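Long-range contacts in flavoprotein (Thermotoga maritima, PDB 5V8S), which probably transfers electrons as a flavodiiron oxidoreductase, carrying a di-iron site and probably binding FMN: residues V95-P100 / F177-G182; K155-P160 / T167-L172; G266-I271 / K293-V298. The protein carries 1 engineered substitution. All blocks are in the same frame, centred on the assembly; numbering follows the deposited sequence.

Contact 1 (V95-P100 / F177-G182); sequences VNHTEP and FSCDVG. With FEO (mu-oxo-diiron), chain C.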
ATOM      1  N   VAL A  95     -12.853  27.208  17.448  1.00 18.94           N
ATOM      2  CA  VAL A  95     -12.315  26.257  16.480  1.00 18.42           C
ATOM      3  C   VAL A  95     -10.828  26.104  16.786  1.00 19.29           C
ATOM      4  O   VAL A  95     -10.001  26.918  16.368  1.00 20.06           O
ATOM      5  CB  VAL A  95     -12.565  26.724  15.042  1.00 19.60           C
ATOM      6  CG1 VAL A  95     -11.999  25.721  14.047  1.00 20.98           C
ATOM      7  CG2 VAL A  95     -14.054  26.912  14.818  1.00 19.81           C
ATOM      8  N   ASN A  96     -10.475  25.039  17.518  1.00 18.76           N
ATOM      9  CA  ASN A  96      -9.086  24.801  17.866  1.00 18.56           C
ATOM     10  C   ASN A  96      -8.263  24.342  16.657  1.00 19.21           C
ATOM     11  O   ASN A  96      -7.042  24.506  16.659  1.00 19.06           O
ATOM     12  CB  ASN A  96      -9.016  23.714  18.942  1.00 19.74           C
ATOM     13  CG  ASN A  96      -9.474  24.202  20.308  1.00 21.12           C
ATOM     14  OD1 ASN A  96      -8.977  25.211  20.817  1.00 21.93           O
ATOM     15  ND2 ASN A  96     -10.429  23.481  20.922  1.00 22.22           N
ATOM     16  N   HIS A  97      -8.913  23.789  15.631  1.00 18.92           N
ATOM     17  CA  HIS A  97      -8.272  23.144  14.491  1.00 18.86           C
ATOM     18  C   HIS A  97      -9.363  22.975  13.455  1.00 18.53           C
ATOM     19  O   HIS A  97     -10.496  22.619  13.795  1.00 20.28           O
ATOM     20  CB  HIS A  97      -7.720  21.789  14.978  1.00 19.01           C
ATOM     21  CG  HIS A  97      -7.128  20.872  13.939  1.00 18.59           C
ATOM     22  ND1 HIS A  97      -6.175  21.237  13.005  1.00 18.75           N
ATOM     23  CD2 HIS A  97      -7.294  19.538  13.788  1.00 17.84           C
ATOM     24  CE1 HIS A  97      -5.818  20.176  12.300  1.00 18.87           C
ATOM     25  NE2 HIS A  97      -6.477  19.129  12.763  1.00 17.14           N
ATOM     26  N   THR A  98      -9.039  23.279  12.203  1.00 17.94           N
ATOM     27  CA  THR A  98     -10.050  23.423  11.165  1.00 18.52           C
ATOM     28  C   THR A  98     -10.219  22.189  10.291  1.00 18.55           C
ATOM     29  O   THR A  98     -11.018  22.229   9.350  1.00 19.64           O
ATOM     30  CB  THR A  98      -9.711  24.606  10.257  1.00 20.69           C
ATOM     31  OG1 THR A  98      -8.489  24.334   9.557  1.00 22.10           O
ATOM     32  CG2 THR A  98      -9.581  25.892  11.072  1.00 21.63           C
ATOM     33  N   GLU A  99      -9.486  21.110  10.542  1.00 17.37           N
ATOM     34  CA  GLU A  99      -9.580  19.963   9.650  1.00 17.91           C
ATOM     35  C   GLU A  99     -11.025  19.456   9.638  1.00 17.83           C
ATOM     36  O   GLU A  99     -11.694  19.465  10.677  1.00 17.34           O
ATOM     37  CB  GLU A  99      -8.638  18.850  10.113  1.00 18.28           C
ATOM     38  CG  GLU A  99      -8.546  17.676   9.167  1.00 19.42           C
ATOM     39  CD  GLU A  99      -7.490  16.681   9.556  1.00 20.69           C
ATOM     40  OE1 GLU A  99      -6.660  16.969  10.424  1.00 21.57           O
ATOM     41  OE2 GLU A  99      -7.477  15.579   8.955  1.00 23.65           O
ATOM     42  N   PRO A 100     -11.549  19.003   8.493  1.00 18.15           N
ATOM     43  CA  PRO A 100     -12.991  18.713   8.430  1.00 18.31           C
ATOM     44  C   PRO A 100     -13.492  17.561   9.274  1.00 18.86           C
ATOM     45  O   PRO A 100     -14.715  17.426   9.387  1.00 20.64           O
ATOM     46  CB  PRO A 100     -13.243  18.484   6.942  1.00 19.30           C
ATOM     47  CG  PRO A 100     -12.229  19.340   6.284  1.00 18.62           C
ATOM     48  CD  PRO A 100     -11.002  19.241   7.139  1.00 18.24           C
ATOM     49  N   PHE A 177      -9.389  22.055  26.462  1.00 19.15           N
ATOM     50  CA  PHE A 177     -10.048  21.551  25.261  1.00 18.74           C
ATOM     51  C   PHE A 177      -8.979  21.524  24.177  1.00 19.07           C
ATOM     52  O   PHE A 177      -8.519  22.575  23.723  1.00 19.79           O
ATOM     53  CB  PHE A 177     -11.207  22.466  24.859  1.00 19.18           C
ATOM     54  CG  PHE A 177     -12.273  22.609  25.911  1.00 19.56           C
ATOM     55  CD1 PHE A 177     -12.191  23.608  26.871  1.00 19.93           C
ATOM     56  CD2 PHE A 177     -13.382  21.777  25.914  1.00 20.32           C
ATOM     57  CE1 PHE A 177     -13.197  23.759  27.831  1.00 20.60           C
ATOM     58  CE2 PHE A 177     -14.395  21.931  26.858  1.00 21.48           C
ATOM     59  CZ  PHE A 177     -14.298  22.918  27.816  1.00 21.85           C
ATOM     60  N   SER A 178      -8.537  20.326  23.804  1.00 19.78           N
ATOM     61  CA  SER A 178      -7.282  20.190  23.089  1.00 19.89           C
ATOM     62  C   SER A 178      -7.421  19.636  21.680  1.00 19.88           C
ATOM     63  O   SER A 178      -6.406  19.496  20.997  1.00 20.93           O
ATOM     64  CB  SER A 178      -6.332  19.294  23.890  1.00 20.86           C
ATOM     65  OG  SER A 178      -6.950  18.065  24.195  1.00 22.23           O
ATOM     66  N   CYS A 179      -8.631  19.299  21.239  1.00 19.84           N
ATOM     67  CA  CYS A 179      -8.873  18.772  19.898  1.00 20.03           C
ATOM     68  C   CYS A 179      -7.955  17.585  19.572  1.00 18.76           C
ATOM     69  O   CYS A 179      -8.007  16.588  20.276  1.00 20.47           O
ATOM     70  CB  CYS A 179      -8.839  19.874  18.839  1.00 22.72           C
ATOM     71  SG  CYS A 179      -9.756  19.392  17.364  1.00 28.36           S
ATOM     72  N   ASP A 180      -7.102  17.649  18.542  1.00 18.61           N
ATOM     73  CA  ASP A 180      -6.290  16.468  18.210  1.00 18.15           C
ATOM     74  C   ASP A 180      -5.233  16.160  19.251  1.00 18.38           C
ATOM     75  O   ASP A 180      -4.781  15.007  19.326  1.00 18.78           O
ATOM     76  CB  ASP A 180      -5.544  16.632  16.886  1.00 17.66           C
ATOM     77  CG  ASP A 180      -6.449  16.539  15.658  1.00 18.63           C
ATOM     78  OD1 ASP A 180      -7.645  16.210  15.804  1.00 19.21           O
ATOM     79  OD2 ASP A 180      -5.961  16.819  14.543  1.00 21.63           O
ATOM     80  N   VAL A 181      -4.822  17.147  20.038  1.00 18.97           N
ATOM     81  CA  VAL A 181      -3.785  16.953  21.042  1.00 20.30           C
ATOM     82  C   VAL A 181      -4.396  16.138  22.179  1.00 21.64           C
ATOM     83  O   VAL A 181      -5.289  16.606  22.888  1.00 23.51           O
ATOM     84  CB  VAL A 181      -3.234  18.296  21.533  1.00 21.16           C
ATOM     85  CG1 VAL A 181      -2.186  18.077  22.615  1.00 23.43           C
ATOM     86  CG2 VAL A 181      -2.649  19.093  20.371  1.00 22.76           C
ATOM     87  N   GLY A 182      -3.928  14.912  22.351  1.00 20.85           N
ATOM     88  CA  GLY A 182      -4.489  14.022  23.347  1.00 19.77           C
ATOM     89  C   GLY A 182      -5.534  13.070  22.817  1.00 19.56           C
ATOM     90  O   GLY A 182      -6.113  12.303  23.603  1.00 22.10           O
TER
HETATM   91 FE1  FEO C 401      -6.432  16.912  12.522  1.00 19.83          FE
HETATM   92 FE2  FEO C 401      -8.964  15.457  14.281  1.00 21.34          FE
HETATM   93  O   FEO C 401      -8.226  16.510  12.909  1.00 21.81           O
HETATM   94  O   HOH W   1      -6.360  14.714  12.332  1.00 54.25           O
HETATM   95  O   HOH W   2      -7.417  13.874  13.759  1.00 26.54           O

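Contact 2 (K155-P160 / T167-L172); sequences KFVMTP and TMVTYL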
ATOM      1  N   LYS A 155      -8.283  30.996  27.952  1.00 22.48           N
ATOM      2  CA  LYS A 155      -6.913  31.290  27.566  1.00 22.55           C
ATOM      3  C   LYS A 155      -6.552  30.421  26.370  1.00 22.42           C
ATOM      4  O   LYS A 155      -6.780  29.212  26.391  1.00 23.04           O
ATOM      5  CB  LYS A 155      -5.962  30.998  28.725  1.00 24.24           C
ATOM      6  CG  LYS A 155      -4.510  31.343  28.438  1.00 27.62           C
ATOM      7  CD  LYS A 155      -3.632  31.147  29.668  1.00 31.22           C
ATOM      8  CE  LYS A 155      -2.266  31.778  29.470  1.00 35.01           C
ATOM      9  NZ  LYS A 155      -2.365  33.268  29.240  1.00 36.43           N
ATOM     10  N   PHE A 156      -6.012  31.038  25.323  1.00 21.71           N
ATOM     11  CA  PHE A 156      -5.701  30.341  24.084  1.00 21.80           C
ATOM     12  C   PHE A 156      -4.195  30.186  23.955  1.00 21.86           C
ATOM     13  O   PHE A 156      -3.449  31.166  24.043  1.00 24.75           O
ATOM     14  CB  PHE A 156      -6.310  31.081  22.893  1.00 22.03           C
ATOM     15  CG  PHE A 156      -7.789  31.216  23.012  1.00 22.19           C
ATOM     16  CD1 PHE A 156      -8.614  30.177  22.658  1.00 21.89           C
ATOM     17  CD2 PHE A 156      -8.347  32.342  23.596  1.00 22.36           C
ATOM     18  CE1 PHE A 156      -9.977  30.264  22.819  1.00 22.36           C
ATOM     19  CE2 PHE A 156      -9.706  32.439  23.751  1.00 23.76           C
ATOM     20  CZ  PHE A 156     -10.529  31.389  23.369  1.00 23.14           C
ATOM     21  N   VAL A 157      -3.756  28.953  23.741  1.00 21.71           N
ATOM     22  CA  VAL A 157      -2.343  28.631  23.660  1.00 22.87           C
ATOM     23  C   VAL A 157      -2.091  28.007  22.293  1.00 22.76           C
ATOM     24  O   VAL A 157      -2.637  26.941  21.980  1.00 21.82           O
ATOM     25  CB  VAL A 157      -1.941  27.664  24.779  1.00 24.53           C
ATOM     26  CG1 VAL A 157      -0.480  27.294  24.651  1.00 25.65           C
ATOM     27  CG2 VAL A 157      -2.264  28.271  26.161  1.00 25.21           C
ATOM     28  N   MET A 158      -1.257  28.656  21.491  1.00 22.88           N
ATOM     29  CA  MET A 158      -0.929  28.104  20.179  1.00 23.76           C
ATOM     30  C   MET A 158      -0.017  26.894  20.348  1.00 24.73           C
ATOM     31  O   MET A 158       0.968  26.941  21.091  1.00 26.11           O
ATOM     32  CB  MET A 158      -0.231  29.155  19.315  1.00 24.84           C
ATOM     33  CG  MET A 158      -1.024  30.436  19.081  1.00 26.81           C
ATOM     34  SD  MET A 158      -2.694  30.215  18.447  1.00 26.65           S
ATOM     35  CE  MET A 158      -3.674  30.633  19.893  1.00 26.15           C
ATOM     36  N   THR A 159      -0.353  25.805  19.675  1.00 25.41           N
ATOM     37  CA  THR A 159       0.472  24.600  19.677  1.00 26.41           C
ATOM     38  C   THR A 159       0.663  24.175  18.227  1.00 26.99           C
ATOM     39  O   THR A 159       0.133  23.148  17.784  1.00 26.99           O
ATOM     40  CB  THR A 159      -0.156  23.495  20.532  1.00 26.43           C
ATOM     41  OG1 THR A 159      -1.437  23.131  20.000  1.00 26.88           O
ATOM     42  CG2 THR A 159      -0.319  23.976  21.983  1.00 27.01           C
ATOM     43  N   PRO A 160       1.430  24.951  17.459  1.00 27.47           N
ATOM     44  CA  PRO A 160       1.492  24.727  16.007  1.00 27.52           C
ATOM     45  C   PRO A 160       2.068  23.369  15.645  1.00 25.78           C
ATOM     46  O   PRO A 160       2.895  22.800  16.358  1.00 25.92           O
ATOM     47  CB  PRO A 160       2.400  25.857  15.511  1.00 28.29           C
ATOM     48  CG  PRO A 160       3.222  26.243  16.710  1.00 29.97           C
ATOM     49  CD  PRO A 160       2.346  26.015  17.905  1.00 28.79           C
ATOM     50  N   THR A 167      -3.173  24.799  14.743  1.00 19.57           N
ATOM     51  CA  THR A 167      -3.618  24.131  15.957  1.00 19.50           C
ATOM     52  C   THR A 167      -3.357  24.973  17.198  1.00 20.33           C
ATOM     53  O   THR A 167      -2.285  25.560  17.366  1.00 21.28           O
ATOM     54  CB  THR A 167      -2.985  22.739  16.070  1.00 21.25           C
ATOM     55  OG1 THR A 167      -1.559  22.813  16.019  1.00 27.10           O
ATOM     56  CG2 THR A 167      -3.392  21.928  14.934  1.00 18.98           C
ATOM     57  N   MET A 168      -4.368  25.036  18.058  1.00 19.53           N
ATOM     58  CA  MET A 168      -4.270  25.673  19.357  1.00 19.06           C
ATOM     59  C   MET A 168      -5.067  24.838  20.349  1.00 19.90           C
ATOM     60  O   MET A 168      -5.815  23.930  19.979  1.00 19.55           O
ATOM     61  CB  MET A 168      -4.822  27.106  19.307  1.00 20.11           C
ATOM     62  CG  MET A 168      -6.301  27.192  19.052  1.00 21.49           C
ATOM     63  SD  MET A 168      -6.873  28.906  19.220  1.00 22.16           S
ATOM     64  CE  MET A 168      -8.634  28.651  19.167  1.00 21.70           C
ATOM     65  N   VAL A 169      -4.906  25.155  21.627  1.00 21.14           N
ATOM     66  CA  VAL A 169      -5.701  24.532  22.673  1.00 21.14           C
ATOM     67  C   VAL A 169      -6.332  25.649  23.493  1.00 20.78           C
ATOM     68  O   VAL A 169      -5.795  26.756  23.572  1.00 22.54           O
ATOM     69  CB  VAL A 169      -4.866  23.566  23.546  1.00 21.85           C
ATOM     70  CG1 VAL A 169      -4.293  22.422  22.709  1.00 22.38           C
ATOM     71  CG2 VAL A 169      -3.745  24.304  24.225  1.00 23.57           C
ATOM     72  N   THR A 170      -7.496  25.361  24.073  1.00 19.59           N
ATOM     73  CA  THR A 170      -8.267  26.320  24.855  1.00 20.07           C
ATOM     74  C   THR A 170      -8.261  25.872  26.312  1.00 19.90           C
ATOM     75  O   THR A 170      -8.623  24.735  26.621  1.00 20.98           O
ATOM     76  CB  THR A 170      -9.705  26.392  24.330  1.00 21.06           C
ATOM     77  OG1 THR A 170      -9.703  26.878  22.983  1.00 22.40           O
ATOM     78  CG2 THR A 170     -10.570  27.322  25.169  1.00 21.46           C
ATOM     79  N   TYR A 171      -7.837  26.766  27.196  1.00 20.46           N
ATOM     80  CA  TYR A 171      -7.694  26.488  28.624  1.00 21.02           C
ATOM     81  C   TYR A 171      -8.735  27.287  29.390  1.00 21.76           C
ATOM     82  O   TYR A 171      -8.772  28.512  29.285  1.00 23.07           O
ATOM     83  CB  TYR A 171      -6.301  26.910  29.063  1.00 22.66           C
ATOM     84  CG  TYR A 171      -5.999  26.707  30.525  1.00 24.60           C
ATOM     85  CD1 TYR A 171      -5.637  25.459  30.998  1.00 26.73           C
ATOM     86  CD2 TYR A 171      -6.048  27.765  31.436  1.00 25.21           C
ATOM     87  CE1 TYR A 171      -5.335  25.253  32.330  1.00 28.33           C
ATOM     88  CE2 TYR A 171      -5.757  27.565  32.781  1.00 27.34           C
ATOM     89  CZ  TYR A 171      -5.404  26.310  33.225  1.00 29.18           C
ATOM     90  OH  TYR A 171      -5.099  26.109  34.561  1.00 31.63           O
ATOM     91  N   LEU A 172      -9.572  26.596  30.156  1.00 21.90           N
ATOM     92  CA  LEU A 172     -10.661  27.202  30.921  1.00 22.92           C
ATOM     93  C   LEU A 172     -10.538  26.731  32.368  1.00 24.52           C
ATOM     94  O   LEU A 172     -11.046  25.660  32.709  1.00 25.74           O
ATOM     95  CB  LEU A 172     -11.995  26.769  30.335  1.00 22.11           C
ATOM     96  CG  LEU A 172     -13.220  27.279  31.086  1.00 22.51           C
ATOM     97  CD1 LEU A 172     -13.284  28.799  31.087  1.00 24.95           C
ATOM     98  CD2 LEU A 172     -14.472  26.666  30.490  1.00 23.75           C
TER

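Contact 3 (G266-I271 / K293-V298); sequences GKVTVI and KGFTPV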
ATOM      1  N   GLY A 266      13.282  -5.341  25.799  1.00 29.02           N
ATOM      2  CA  GLY A 266      13.053  -6.606  25.147  1.00 27.17           C
ATOM      3  C   GLY A 266      12.269  -6.525  23.857  1.00 25.58           C
ATOM      4  O   GLY A 266      12.273  -7.499  23.089  1.00 25.80           O
ATOM      5  N   LYS A 267      11.607  -5.404  23.586  1.00 24.49           N
ATOM      6  CA  LYS A 267      10.756  -5.306  22.400  1.00 21.72           C
ATOM      7  C   LYS A 267      11.590  -5.018  21.152  1.00 21.32           C
ATOM      8  O   LYS A 267      12.312  -4.019  21.088  1.00 22.30           O
ATOM      9  CB  LYS A 267       9.697  -4.215  22.578  1.00 21.95           C
ATOM     10  CG  LYS A 267       8.793  -4.109  21.355  1.00 21.61           C
ATOM     11  CD  LYS A 267       7.549  -3.275  21.631  1.00 21.69           C
ATOM     12  CE  LYS A 267       6.684  -3.123  20.400  1.00 22.16           C
ATOM     13  NZ  LYS A 267       5.465  -2.302  20.655  1.00 23.00           N
ATOM     14  N   VAL A 268      11.453  -5.876  20.147  1.00 20.81           N
ATOM     15  CA  VAL A 268      12.053  -5.678  18.833  1.00 22.18           C
ATOM     16  C   VAL A 268      10.948  -5.877  17.808  1.00 21.77           C
ATOM     17  O   VAL A 268      10.167  -6.828  17.913  1.00 25.48           O
ATOM     18  CB  VAL A 268      13.215  -6.672  18.606  1.00 23.56           C
ATOM     19  CG1 VAL A 268      13.752  -6.576  17.188  1.00 25.87           C
ATOM     20  CG2 VAL A 268      14.334  -6.408  19.621  1.00 24.39           C
ATOM     21  N   THR A 269      10.867  -4.990  16.823  1.00 18.55           N
ATOM     22  CA  THR A 269       9.883  -5.141  15.752  1.00 17.55           C
ATOM     23  C   THR A 269      10.597  -5.594  14.481  1.00 17.27           C
ATOM     24  O   THR A 269      11.589  -4.989  14.065  1.00 18.22           O
ATOM     25  CB  THR A 269       9.045  -3.864  15.543  1.00 19.18           C
ATOM     26  OG1 THR A 269       8.312  -3.584  16.742  1.00 21.52           O
ATOM     27  CG2 THR A 269       8.031  -4.042  14.448  1.00 18.82           C
ATOM     28  N   VAL A 270      10.102  -6.682  13.904  1.00 17.02           N
ATOM     29  CA  VAL A 270      10.706  -7.351  12.754  1.00 16.77           C
ATOM     30  C   VAL A 270       9.743  -7.178  11.592  1.00 17.95           C
ATOM     31  O   VAL A 270       8.573  -7.577  11.683  1.00 19.75           O
ATOM     32  CB  VAL A 270      10.925  -8.842  13.036  1.00 17.62           C
ATOM     33  CG1 VAL A 270      11.608  -9.515  11.841  1.00 18.45           C
ATOM     34  CG2 VAL A 270      11.737  -9.031  14.307  1.00 18.44           C
ATOM     35  N   ILE A 271      10.237  -6.599  10.502  1.00 16.38           N
ATOM     36  CA  ILE A 271       9.411  -6.216   9.366  1.00 16.69           C
ATOM     37  C   ILE A 271      10.087  -6.759   8.114  1.00 17.19           C
ATOM     38  O   ILE A 271      11.231  -6.392   7.826  1.00 17.54           O
ATOM     39  CB  ILE A 271       9.273  -4.686   9.264  1.00 17.39           C
ATOM     40  CG1 ILE A 271       8.667  -4.089  10.526  1.00 18.16           C
ATOM     41  CG2 ILE A 271       8.435  -4.304   8.036  1.00 18.61           C
ATOM     42  CD1 ILE A 271       8.985  -2.628  10.659  1.00 18.23           C
ATOM     43  N   LYS A 293      17.797 -15.069  22.991  1.00 32.72           N
ATOM     44  CA  LYS A 293      18.548 -14.043  23.695  1.00 33.16           C
ATOM     45  C   LYS A 293      17.682 -13.139  24.575  1.00 33.75           C
ATOM     46  O   LYS A 293      18.194 -12.140  25.092  1.00 35.74           O
ATOM     47  CB  LYS A 293      19.379 -13.225  22.706  1.00 34.15           C
ATOM     48  CG  LYS A 293      20.541 -14.027  22.126  1.00 35.65           C
ATOM     49  CD  LYS A 293      21.206 -13.313  20.979  1.00 37.08           C
ATOM     50  CE  LYS A 293      22.170 -14.225  20.226  1.00 38.09           C
ATOM     51  NZ  LYS A 293      23.327 -14.638  21.052  1.00 37.48           N
ATOM     52  N   GLY A 294      16.411 -13.482  24.794  1.00 31.08           N
ATOM     53  CA  GLY A 294      15.578 -12.795  25.765  1.00 30.13           C
ATOM     54  C   GLY A 294      14.664 -11.719  25.209  1.00 29.09           C
ATOM     55  O   GLY A 294      13.933 -11.088  25.984  1.00 30.86           O
ATOM     56  N   PHE A 295      14.674 -11.487  23.902  1.00 26.51           N
ATOM     57  CA  PHE A 295      13.812 -10.475  23.312  1.00 24.76           C
ATOM     58  C   PHE A 295      12.418 -11.042  23.055  1.00 25.09           C
ATOM     59  O   PHE A 295      12.220 -12.254  22.964  1.00 26.52           O
ATOM     60  CB  PHE A 295      14.395  -9.983  21.985  1.00 24.33           C
ATOM     61  CG  PHE A 295      15.699  -9.265  22.122  1.00 26.23           C
ATOM     62  CD1 PHE A 295      15.735  -7.941  22.517  1.00 27.04           C
ATOM     63  CD2 PHE A 295      16.896  -9.917  21.865  1.00 28.59           C
ATOM     64  CE1 PHE A 295      16.950  -7.277  22.671  1.00 28.96           C
ATOM     65  CE2 PHE A 295      18.111  -9.253  21.996  1.00 30.55           C
ATOM     66  CZ  PHE A 295      18.133  -7.930  22.396  1.00 30.24           C
ATOM     67  N   THR A 296      11.448 -10.135  22.906  1.00 24.98           N
ATOM     68  CA  THR A 296      10.068 -10.491  22.571  1.00 25.13           C
ATOM     69  C   THR A 296       9.714  -9.813  21.254  1.00 24.05           C
ATOM     70  O   THR A 296       9.327  -8.627  21.238  1.00 24.33           O
ATOM     71  CB  THR A 296       9.097 -10.074  23.676  1.00 27.56           C
ATOM     72  OG1 THR A 296       9.482 -10.688  24.904  1.00 29.87           O
ATOM     73  CG2 THR A 296       7.682 -10.537  23.343  1.00 28.14           C
ATOM     74  N   PRO A 297       9.859 -10.507  20.130  1.00 22.29           N
ATOM     75  CA  PRO A 297       9.626  -9.868  18.837  1.00 21.79           C
ATOM     76  C   PRO A 297       8.156  -9.653  18.556  1.00 21.79           C
ATOM     77  O   PRO A 297       7.304 -10.464  18.918  1.00 23.87           O
ATOM     78  CB  PRO A 297      10.204 -10.880  17.835  1.00 23.27           C
ATOM     79  CG  PRO A 297      11.063 -11.758  18.603  1.00 23.86           C
ATOM     80  CD  PRO A 297      10.464 -11.838  19.962  1.00 23.58           C
ATOM     81  N   VAL A 298       7.881  -8.552  17.854  1.00 20.62           N
ATOM     82  CA  VAL A 298       6.609  -8.311  17.182  1.00 19.20           C
ATOM     83  C   VAL A 298       6.907  -8.368  15.694  1.00 18.61           C
ATOM     84  O   VAL A 298       7.835  -7.704  15.234  1.00 20.07           O
ATOM     85  CB  VAL A 298       6.034  -6.940  17.573  1.00 21.60           C
ATOM     86  CG1 VAL A 298       4.735  -6.693  16.856  1.00 22.49           C
ATOM     87  CG2 VAL A 298       5.850  -6.859  19.096  1.00 23.99           C
TER

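Contact 1 (V95-P100 / F177-G182)
The imidazole of H97 and the carboxylate of D180 cross at about a right angle, their planes 74° apart, where both reach one iron. H97 NE2 lies 3.0 Å from D180 OD2, but this closeness is no hydrogen bond: the two atoms are neighbouring ligands of FE1. H97 NE2 binds FE1 at 2.2 Å and D180 OD2 binds it at 2.1 Å. D180 OD1 binds the second iron, FE2, so the aspartate bridges the pair alongside the oxo group. E99 supplies a third protein ligand, E99 OE1 to FE1 at 2.1 Å, through an extended chain whose CG stands anti to the backbone N (chi1 -173°). H163 also binds this iron, while D101, H240 and the engineered D102 bind FE2. Such a loop-borne site, set at the ends of sheet strands, is that of the metallo-beta-lactamase-like fold of flavodiiron proteins. One water on each iron also donates a hydrogen bond to the bridging oxygen. Second-shell bonds fix the ligands: D166 holds H97 ND1, and E99 OE2 is hydrogen-bonded to Y276 OH of the second subunit. The backbone N of E99 sits 4.0 Å above the centre of the H97 ring, on one face. At the ring's edge comes C179 SG, 84° off the normal and 3.9 Å from H97 CB. Farther from the metals N96 CB packs on C179 CB at 3.8 Å; the N96 amide turns its OD1 to T170. D180 sits within a type II' turn from S178 to V181. That turn is closed by the V181 N to S178 O backbone bond and by S178 OG, which reaches V181 O at 2.6 Å almost in line with the carbonyl.

Contact 2 (K155-P160 / T167-L172)
The Y171 ring has K155 CB at its edge, near the ring plane, whereas the F156 ring is approached obliquely, by T170 OG1, itself hydrogen-bonded to N96 OD1, at 3.4 Å from F156 CE1 and by M168 CE at 3.8 Å from F156 CD1. F156 and M168 run side by side in the same direction, and M168 SD, 62° off the ring normal, makes a Met-aromatic contact. The extended M168 chain serves M158 too, whose bent chain brings its CE to 3.7 Å from M168 SD. F156, M168 and T170 pack on I94 of strand 92-94, with M158 on the same sheet face; V157 and V169 meet on the reverse face, CB to CG2. Backbone pairs K155/Y171 and V157/V169 are the hydrogen-bonded pairs of this antiparallel hairpin of strands 152-158 and 168-172; the straightest bond, V157 N to V169 O, measures 3.0 Å and 175°. Beyond the strands T159 N still reaches T167 O. T167 OG1 lies 2.5 Å from T159 O, a bond so short that its exact length is doubtful, and is also hydrogen-bonded to L162 N and W164 O of the connecting loop. T159 OG1, by contrast, is buried without any polar partner in the model. Main-chain bonds thus set the hairpin register, the T167 hydroxyl ties its loop to the strand ends, and the apolar face seats it against strand 92-94.

Contact 3 (G266-I271 / K293-V298)
Strands 267-271 and 296-298 run parallel, 4.6 Å apart at closest and 36° between their directions, and pair K267 with T296, V268 with P297 and T269 with V298. Three backbone bonds hold this register: T296 N to G266 O at 2.8 Å, V298 N to V268 O at 2.9 Å and V270 N to V298 O at 2.8 Å. P297 has no N-H to give, yet the pairing loses nothing, since the donors of this strand are T296 and V298; the proline instead offers its CA, with P297 CA 3.2 Å from V268 O. Among side chains, the F295 ring meets the start of the other strand. Its CG is anti to the carbonyl carbon (chi1 -65°), which brings the ring beside that strand: G266 O lies at its edge, and V268 CG2 lies 3.6 Å from F295 CD1, oblique to the ring. L290 of helix 278-292 and L409 of helix 395-409 also pack on this phenyl. On the sheet face of K267, T269 and V298, the extended lysine chain passes the valine, where K267 CE lies 4.0 Å from V298 CG2, before NZ forms salt bridges with D316 and D319. T269 lies alongside V298 there, pointing the same way, and its OG1 is hydrogen-bonded to S320 OG. G294, at positive phi, is the C-prime residue of the Schellman motif ending helix 278-292, and F295 then leads into the second strand. Strand, helix and parallel neighbouring strand make a beta-alpha-beta crossover, here the first of a five-stranded parallel sheet of order 2-1-3-4-5, the flavodoxin fold expected to hold FMN.

Contacts 1 and 2 belong to one buried region of the metallo-beta-lactamase-like part: strands 168-172 and 175-179 are sheet neighbours, contact 2 is nested along the chain inside the loop contact 1 closes, and their centres are 9 Å apart. Contact 3 lies in the flavodoxin-like part on the opposite side of the chain's centre, about 35 Å from contact 1 between centres, and is only partly buried, on an outermost strand of its sheet. Chemistry follows place. Metal coordination joins the loop ends of contact 1, antiparallel main-chain bonds with sulfur-rich packing unite contact 2, and parallel bonding with a helix-facing phenylalanine defines contact 3.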